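Local coordinates for protein transketolase (PDB 3L84) that belongs to the transketolase family of thiamine diphosphate-binding proteins, built from three alpha/beta domains and assembled here as a pair of identical chains, at residues Val614-Arg617 and Ser623-Val626; Phe605-Lys610 and Glu616-Ser621; Ala268-Gln271 and Asp275-Ile278. One frame throughout, in Å; residues are numbered along the deposited sequence. Where two conformers were deposited one is given.

Interaction 1: Val614-Arg617 and Ser623-Val626; sequences VFER and SKLV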
loop_
_atom_site.group_PDB
_atom_site.type_symbol
_atom_site.label_atom_id
_atom_site.label_comp_id
_atom_site.label_asym_id
_atom_site.label_seq_id
_atom_site.Cartn_x
_atom_site.Cartn_y
_atom_site.Cartn_z
ATOM N N VAL A 614 -19.999 -13.478 14.298
ATOM C CA VAL A 614 -18.857 -12.595 14.460
ATOM C C VAL A 614 -19.321 -11.284 15.135
ATOM O O VAL A 614 -18.671 -10.797 16.045
ATOM C CB VAL A 614 -18.109 -12.370 13.125
ATOM C CG1 VAL A 614 -16.940 -11.408 13.302
ATOM C CG2 VAL A 614 -17.615 -13.706 12.620
ATOM N N PHE A 615 -20.441 -10.711 14.703
ATOM C CA PHE A 615 -20.897 -9.500 15.362
ATOM C C PHE A 615 -21.184 -9.744 16.843
ATOM O O PHE A 615 -20.846 -8.905 17.661
ATOM C CB PHE A 615 -22.134 -8.909 14.653
ATOM C CG PHE A 615 -21.828 -7.998 13.483
ATOM C CD1 PHE A 615 -21.121 -6.831 13.657
ATOM C CD2 PHE A 615 -22.295 -8.302 12.224
ATOM C CE1 PHE A 615 -20.870 -5.984 12.562
ATOM C CE2 PHE A 615 -22.026 -7.443 11.142
ATOM C CZ PHE A 615 -21.345 -6.311 11.330
ATOM N N GLU A 616 -21.761 -10.891 17.175
ATOM C CA GLU A 616 -22.069 -11.200 18.582
ATOM C C GLU A 616 -20.764 -11.342 19.366
ATOM O O GLU A 616 -20.621 -10.809 20.474
ATOM C CB GLU A 616 -22.918 -12.479 18.691
ATOM C CG GLU A 616 -23.328 -12.838 20.094
ATOM C CD GLU A 616 -24.248 -11.830 20.737
ATOM O OE1 GLU A 616 -25.088 -11.190 20.050
ATOM O OE2 GLU A 616 -24.185 -11.713 21.981
ATOM N N ARG A 617 -19.798 -12.054 18.790
ATOM C CA ARG A 617 -18.496 -12.242 19.415
ATOM C C ARG A 617 -17.850 -10.905 19.800
ATOM O O ARG A 617 -17.231 -10.795 20.858
ATOM C CB ARG A 617 -17.621 -13.031 18.417
ATOM C CG ARG A 617 -16.133 -12.962 18.656
ATOM C CD ARG A 617 -15.681 -13.735 19.867
ATOM N NE ARG A 617 -14.229 -13.855 19.704
ATOM C CZ ARG A 617 -13.349 -12.888 19.948
ATOM N NH1 ARG A 617 -13.709 -11.748 20.502
ATOM N NH2 ARG A 617 -12.091 -13.094 19.617
ATOM N N SER A 623 -28.176 -6.017 24.045
ATOM C CA SER A 623 -27.961 -6.320 25.458
ATOM C C SER A 623 -26.544 -5.923 25.890
ATOM O O SER A 623 -26.365 -5.346 26.963
ATOM C CB SER A 623 -28.202 -7.799 25.744
ATOM O OG SER A 623 -29.577 -8.123 25.596
ATOM N N LYS A 624 -25.551 -6.228 25.061
ATOM C CA LYS A 624 -24.169 -5.931 25.446
ATOM C C LYS A 624 -23.895 -4.433 25.435
ATOM O O LYS A 624 -23.190 -3.906 26.294
ATOM C CB LYS A 624 -23.176 -6.678 24.576
ATOM C CG LYS A 624 -23.200 -8.187 24.820
ATOM C CD LYS A 624 -22.254 -8.915 23.926
ATOM C CE LYS A 624 -22.111 -10.401 24.222
ATOM N NZ LYS A 624 -21.154 -11.074 23.286
ATOM N N LEU A 625 -24.426 -3.730 24.426
ATOM C CA LEU A 625 -24.193 -2.308 24.359
ATOM C C LEU A 625 -24.890 -1.576 25.499
ATOM O O LEU A 625 -24.312 -0.711 26.131
ATOM C CB LEU A 625 -24.598 -1.743 22.989
ATOM C CG LEU A 625 -24.465 -0.241 22.847
ATOM C CD1 LEU A 625 -23.043 0.247 23.104
ATOM C CD2 LEU A 625 -24.915 0.192 21.434
ATOM N N VAL A 626 -26.116 -1.955 25.791
ATOM C CA VAL A 626 -26.811 -1.357 26.932
ATOM C C VAL A 626 -26.086 -1.614 28.247
ATOM O O VAL A 626 -25.964 -0.724 29.066
ATOM C CB VAL A 626 -28.254 -1.853 27.002
ATOM C CG1 VAL A 626 -28.925 -1.512 28.367
ATOM C CG2 VAL A 626 -29.078 -1.286 25.842
HETATM O O HOH W 1 -18.745 -9.804 23.580
#

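Interaction 2: Phe605-Lys610 and Glu616-Ser621; sequences FGESGK and ERFGFS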
loop_
_atom_site.group_PDB
_atom_site.type_symbol
_atom_site.label_atom_id
_atom_site.label_comp_id
_atom_site.label_asym_id
_atom_site.label_seq_id
_atom_site.Cartn_x
_atom_site.Cartn_y
_atom_site.Cartn_z
ATOM N N PHE A 605 -7.956 -7.944 15.739
ATOM C CA PHE A 605 -8.384 -8.443 14.447
ATOM C C PHE A 605 -9.666 -9.267 14.576
ATOM O O PHE A 605 -10.094 -9.610 15.699
ATOM C CB PHE A 605 -7.300 -9.207 13.719
ATOM C CG PHE A 605 -6.129 -8.344 13.322
ATOM C CD1 PHE A 605 -6.271 -7.390 12.323
ATOM C CD2 PHE A 605 -4.883 -8.491 13.907
ATOM C CE1 PHE A 605 -5.203 -6.594 11.918
ATOM C CE2 PHE A 605 -3.814 -7.689 13.532
ATOM C CZ PHE A 605 -3.980 -6.731 12.525
ATOM N N GLY A 606 -10.296 -9.544 13.463
ATOM C CA GLY A 606 -11.556 -10.266 13.445
ATOM C C GLY A 606 -11.453 -11.773 13.560
ATOM O O GLY A 606 -10.505 -12.304 14.134
ATOM N N GLU A 607 -12.500 -12.456 13.094
ATOM C CA GLU A 607 -12.625 -13.903 13.196
ATOM C C GLU A 607 -13.331 -14.432 11.960
ATOM O O GLU A 607 -14.233 -13.825 11.454
ATOM C CB GLU A 607 -13.460 -14.264 14.427
ATOM C CG GLU A 607 -12.798 -14.004 15.771
ATOM C CD GLU A 607 -11.684 -14.951 16.103
ATOM O OE1 GLU A 607 -11.453 -15.967 15.404
ATOM O OE2 GLU A 607 -10.995 -14.638 17.119
ATOM N N SER A 608 -12.958 -15.625 11.512
ATOM C CA SER A 608 -13.693 -16.334 10.480
ATOM C C SER A 608 -14.922 -17.004 11.065
ATOM O O SER A 608 -14.811 -17.929 11.857
ATOM C CB SER A 608 -12.742 -17.358 9.810
ATOM O OG SER A 608 -13.430 -18.152 8.876
ATOM N N GLY A 609 -16.104 -16.601 10.634
ATOM C CA GLY A 609 -17.360 -17.205 11.077
ATOM C C GLY A 609 -18.518 -16.521 10.394
ATOM O O GLY A 609 -18.337 -15.547 9.664
ATOM N N LYS A 610 -19.725 -17.057 10.580
ATOM C CA LYS A 610 -20.921 -16.398 10.039
ATOM C C LYS A 610 -21.037 -14.993 10.570
ATOM O O LYS A 610 -20.743 -14.764 11.744
ATOM C CB LYS A 610 -22.142 -17.221 10.433
ATOM C CG LYS A 610 -22.227 -18.642 9.817
ATOM C CD LYS A 610 -23.474 -19.383 10.305
ATOM C CE LYS A 610 -23.479 -20.842 9.815
ATOM N NZ LYS A 610 -23.391 -20.985 8.344
ATOM N N GLU A 616 -21.761 -10.891 17.175
ATOM C CA GLU A 616 -22.069 -11.200 18.582
ATOM C C GLU A 616 -20.764 -11.342 19.366
ATOM O O GLU A 616 -20.621 -10.809 20.474
ATOM C CB GLU A 616 -22.918 -12.479 18.691
ATOM C CG GLU A 616 -23.328 -12.838 20.094
ATOM C CD GLU A 616 -24.248 -11.830 20.737
ATOM O OE1 GLU A 616 -25.088 -11.190 20.050
ATOM O OE2 GLU A 616 -24.185 -11.713 21.981
ATOM N N ARG A 617 -19.798 -12.054 18.790
ATOM C CA ARG A 617 -18.496 -12.242 19.415
ATOM C C ARG A 617 -17.850 -10.905 19.800
ATOM O O ARG A 617 -17.231 -10.795 20.858
ATOM C CB ARG A 617 -17.621 -13.031 18.417
ATOM C CG ARG A 617 -16.133 -12.962 18.656
ATOM C CD ARG A 617 -15.681 -13.735 19.867
ATOM N NE ARG A 617 -14.229 -13.855 19.704
ATOM C CZ ARG A 617 -13.349 -12.888 19.948
ATOM N NH1 ARG A 617 -13.709 -11.748 20.502
ATOM N NH2 ARG A 617 -12.091 -13.094 19.617
ATOM N N PHE A 618 -17.978 -9.915 18.926
ATOM C CA PHE A 618 -17.351 -8.629 19.142
ATOM C C PHE A 618 -18.235 -7.626 19.874
ATOM O O PHE A 618 -17.844 -6.467 20.067
ATOM C CB PHE A 618 -16.788 -8.102 17.791
ATOM C CG PHE A 618 -15.525 -8.810 17.414
ATOM C CD1 PHE A 618 -14.349 -8.512 18.065
ATOM C CD2 PHE A 618 -15.525 -9.833 16.494
ATOM C CE1 PHE A 618 -13.212 -9.239 17.770
ATOM C CE2 PHE A 618 -14.390 -10.550 16.175
ATOM C CZ PHE A 618 -13.236 -10.239 16.787
ATOM N N GLY A 619 -19.391 -8.100 20.365
ATOM C CA GLY A 619 -20.175 -7.293 21.282
ATOM C C GLY A 619 -21.265 -6.459 20.695
ATOM O O GLY A 619 -21.861 -5.655 21.405
ATOM N N PHE A 620 -21.563 -6.632 19.427
ATOM C CA PHE A 620 -22.553 -5.781 18.731
ATOM C C PHE A 620 -23.933 -6.360 18.841
ATOM O O PHE A 620 -24.461 -6.964 17.918
ATOM C CB PHE A 620 -22.100 -5.478 17.295
ATOM C CG PHE A 620 -20.831 -4.679 17.262
ATOM C CD1 PHE A 620 -20.874 -3.298 17.404
ATOM C CD2 PHE A 620 -19.600 -5.289 17.180
ATOM C CE1 PHE A 620 -19.710 -2.559 17.454
ATOM C CE2 PHE A 620 -18.440 -4.551 17.244
ATOM C CZ PHE A 620 -18.488 -3.174 17.392
ATOM N N SER A 621 -24.477 -6.233 20.050
ATOM C CA SER A 621 -25.865 -6.609 20.361
ATOM C C SER A 621 -26.441 -5.552 21.273
ATOM O O SER A 621 -25.709 -4.875 21.994
ATOM C CB SER A 621 -25.965 -7.973 21.050
ATOM O OG SER A 621 -25.529 -7.868 22.400
#

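Interaction 3: Ala268-Gln271 and Asp275-Ile278; sequences AKEQ and DPNI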
loop_
_atom_site.group_PDB
_atom_site.type_symbol
_atom_site.label_atom_id
_atom_site.label_comp_id
_atom_site.label_asym_id
_atom_site.label_seq_id
_atom_site.Cartn_x
_atom_site.Cartn_y
_atom_site.Cartn_z
ATOM N N ALA A 268 32.233 22.671 -14.422
ATOM C CA ALA A 268 31.281 22.199 -15.422
ATOM C C ALA A 268 30.928 23.299 -16.414
ATOM O O ALA A 268 30.896 23.073 -17.622
ATOM C CB ALA A 268 30.030 21.661 -14.712
ATOM N N LYS A 269 30.712 24.510 -15.909
ATOM C CA LYS A 269 30.420 25.660 -16.776
ATOM C C LYS A 269 31.615 25.951 -17.679
ATOM O O LYS A 269 31.452 26.140 -18.881
ATOM C CB LYS A 269 30.058 26.867 -15.920
ATOM C CG LYS A 269 28.648 26.776 -15.335
ATOM C CD LYS A 269 28.260 27.932 -14.426
ATOM C CE LYS A 269 26.847 27.800 -13.927
ATOM N NZ LYS A 269 26.566 28.768 -12.826
ATOM N N GLU A 270 32.799 25.981 -17.099
ATOM C CA GLU A 270 34.020 26.182 -17.897
ATOM C C GLU A 270 34.147 25.175 -19.052
ATOM O O GLU A 270 34.399 25.540 -20.213
ATOM C CB GLU A 270 35.254 26.138 -16.986
ATOM C CG GLU A 270 35.403 27.385 -16.126
ATOM C CD GLU A 270 36.647 27.403 -15.229
ATOM O OE1 GLU A 270 36.986 26.346 -14.624
ATOM O OE2 GLU A 270 37.268 28.496 -15.114
ATOM N N GLN A 271 33.941 23.896 -18.753
ATOM C CA GLN A 271 34.053 22.869 -19.787
ATOM C C GLN A 271 32.999 23.018 -20.897
ATOM O O GLN A 271 33.264 22.679 -22.046
ATOM C CB GLN A 271 34.004 21.482 -19.160
ATOM C CG GLN A 271 35.239 21.168 -18.307
ATOM C CD GLN A 271 35.320 19.720 -17.844
ATOM O OE1 GLN A 271 34.302 19.069 -17.585
ATOM N NE2 GLN A 271 36.547 19.207 -17.741
ATOM N N ASP A 275 30.146 31.058 -18.632
ATOM C CA ASP A 275 30.901 31.846 -17.657
ATOM C C ASP A 275 30.673 31.228 -16.273
ATOM O O ASP A 275 29.549 31.205 -15.774
ATOM C CB ASP A 275 30.413 33.295 -17.666
ATOM C CG ASP A 275 31.205 34.211 -16.724
ATOM O OD1 ASP A 275 31.942 33.723 -15.834
ATOM O OD2 ASP A 275 31.114 35.451 -16.922
ATOM N N PRO A 276 31.740 30.757 -15.620
ATOM C CA PRO A 276 31.578 30.127 -14.308
ATOM C C PRO A 276 31.176 31.082 -13.190
ATOM O O PRO A 276 30.771 30.618 -12.119
ATOM C CB PRO A 276 32.966 29.553 -14.031
ATOM C CG PRO A 276 33.857 30.397 -14.770
ATOM C CD PRO A 276 33.151 30.781 -16.036
ATOM N N ASN A 277 31.259 32.388 -13.412
ATOM C CA ASN A 277 31.018 33.312 -12.308
ATOM C C ASN A 277 29.647 33.955 -12.375
ATOM O O ASN A 277 29.390 34.948 -11.692
ATOM C CB ASN A 277 32.113 34.364 -12.214
ATOM C CG ASN A 277 33.437 33.785 -11.746
ATOM O OD1 ASN A 277 33.479 32.856 -10.945
ATOM N ND2 ASN A 277 34.513 34.325 -12.255
ATOM N N ILE A 278 28.784 33.422 -13.235
ATOM C CA ILE A 278 27.394 33.849 -13.238
ATOM C C ILE A 278 26.465 32.663 -13.092
ATOM O O ILE A 278 26.732 31.533 -13.577
ATOM C CB ILE A 278 27.044 34.646 -14.472
ATOM C CG1 ILE A 278 27.052 33.813 -15.717
ATOM C CG2 ILE A 278 27.995 35.822 -14.651
ATOM C CD1 ILE A 278 26.464 34.590 -16.903
HETATM O O HOH W 2 28.927 28.858 -11.113
#

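Interaction 1: Val614-Arg617 and Ser623-Val626
Lys624 reaches out from the first turn of helix 622-629 and sets its ammonium group against the C-terminal end of helix 611-617, where Glu616 receives it twice. The firmer of the two grips is on the backbone: Lys624 NZ donates to Glu616 O over 2.9 Å, coming from above the carbonyl plane, 35° out of it. The second is the side chain of the same glutamate. Its carboxylate pairs with the lysine in a salt bridge, but Glu616 OE2 stands 3.4 Å from Lys624 NZ and counts as a weak hydrogen bond, while Lys624 CE lies at 3.3 Å from that oxygen. The two side chains meet at about a right angle. Lys624 is straight beyond CG, whereas Glu616 leaves the backbone with CG anti to N (chi1 -178°) and then bends at chi2 (65°), which folds the carboxylate over toward the lysine. Glu616 O already takes the amide of Gly619 in the turn that ends the helix, and Lys624 NZ is a further donor to it: a lysine at a helix C-terminus, probably also favoured by the partial negative charge there. The buried Leu625 and Val626 pack instead on helix 537-549, Leu625 on Tyr600 of strand 598-600 as well. The Lys624 side is much looser: the contact buries just 104 Å² and lies at the surface. There a water accepts from Lys624 NZ at 2.7 Å and donates, at a longer 3.3 Å, to Arg617 O, so that the ammonium group also reaches the next carbonyl through a single water.

Interaction 2: Phe605-Lys610 and Glu616-Ser621
The ring of Phe618 lies against the backbone of Phe605 and Gly606, and beside it Arg617 holds the carboxylate of Glu607. At the ring the closest approach is Phe605 O to Phe618 CZ, 3.4 Å, with Gly606 CA 3.7 Å from that same carbon. Glu607 adds its CG methylene, 3.8 Å from Phe618 CE2, and its side chain runs at about a right angle to that of the phenylalanine. The polar half is a salt bridge in which Arg617 NH2 donates to Glu607 OE2 over 3.1 Å. The bond is bent, 136° at the hydrogen, and reaches the oxygen on its anti side, somewhat out of the carboxylate plane; carboxylate and guanidinium planes stand 52° apart. Arg617 gets there by bending at chi2 (72°), which also lays its guanidinium over the rim of the Phe618 ring, with Arg617 NH1 3.7 Å above the ring plane. One side chain thus overlaps the rim of one ring face and meets the acid.

In the next shell, Arg617 NE is hydrogen-bonded to His95 of the second subunit, which probably does more than the bent salt bridge to fix the guanidinium. Glu607 packs on Leu94 of that subunit. The turn carrying Phe618 is set by a Schellman motif that ends the helix: Gly619 N bonds to Glu616 O, Phe620 N bonds to Phe615 O, and Gly619 takes positive phi as the C-prime residue. The loop 605-610 follows strand 598-600, an outermost strand of the C-terminal domain's mixed sheet, and leads into helix 611-617, so the contact closes the end of that helix back onto its own entry loop, with Tyr600 of the strand hydrogen-bonded to Gly619 O and the second subunit alongside.

Interaction 3: Ala268-Gln271 and Asp275-Ile278
Lys269, Pro276 and Glu270 carry most of this contact, in which the last part of helix 262-272 receives the chain that has just left it. Lys269 sends its side chain along the turn from Asp275 to Ile278. With CG anti to its carbonyl carbon (chi1 -75°) and every later torsion extended, the chain runs past Pro276, where Lys269 CB is 3.9 Å from Pro276 CA, and past the carbonyl of Asp275. It ends with Lys269 NZ donating to Ile278 O at 2.9 Å, from a position tilted 26° from the carbonyl plane.

Pro276 lies against the helix. Its ring meets the aliphatic part of Glu270 at about a right angle, Glu270 CG lying 3.6 Å from Pro276 CG, so the acid contributes a methylene here while its residue remains exposed.

Proline occupies the second position of a type I beta turn, whose closing bond from Ile278 N to Asp275 O is weak at 3.5 Å. Asp275 supplies a firmer brace: its OD1 takes the amide of Asn277 at 2.8 Å and a nearly straight 168°, forming an Asx turn inside the beta turn. A water accepts from Lys269 NZ and donates to Pro276 O, tying a second carbonyl of the turn to the same ammonium group.

On helix 3-24, Phe15 packs against Lys269 and Asp19 forms a salt bridge with its NZ. Lys269 is buried, and the carboxylate, carbonyl and water round its NZ probably offset the cost of burying its charge, the nearby acid probably helping to keep it charged.

Overall arrangement
Interactions 1 and 2 are neighbours in the C-terminal domain, their centres 8 Å apart; both use helix 611-617 and share Glu616 and Arg617. Interaction 3 stands about 70 Å or more away, centre to centre, across the chain's middle, in the thiamine diphosphate-binding domain. None is deep core: 1 and 3 are surface contacts, while 2 is partly buried and mixes an aromatic ring with a salt bridge; both 1 and 2 touch the second subunit. Interactions 1 and 3 apply one principle differently. In each a lysine reaches a backbone carbonyl and a water, but the first spans two helices, whereas the third ties a helix to a turn and adds proline packing.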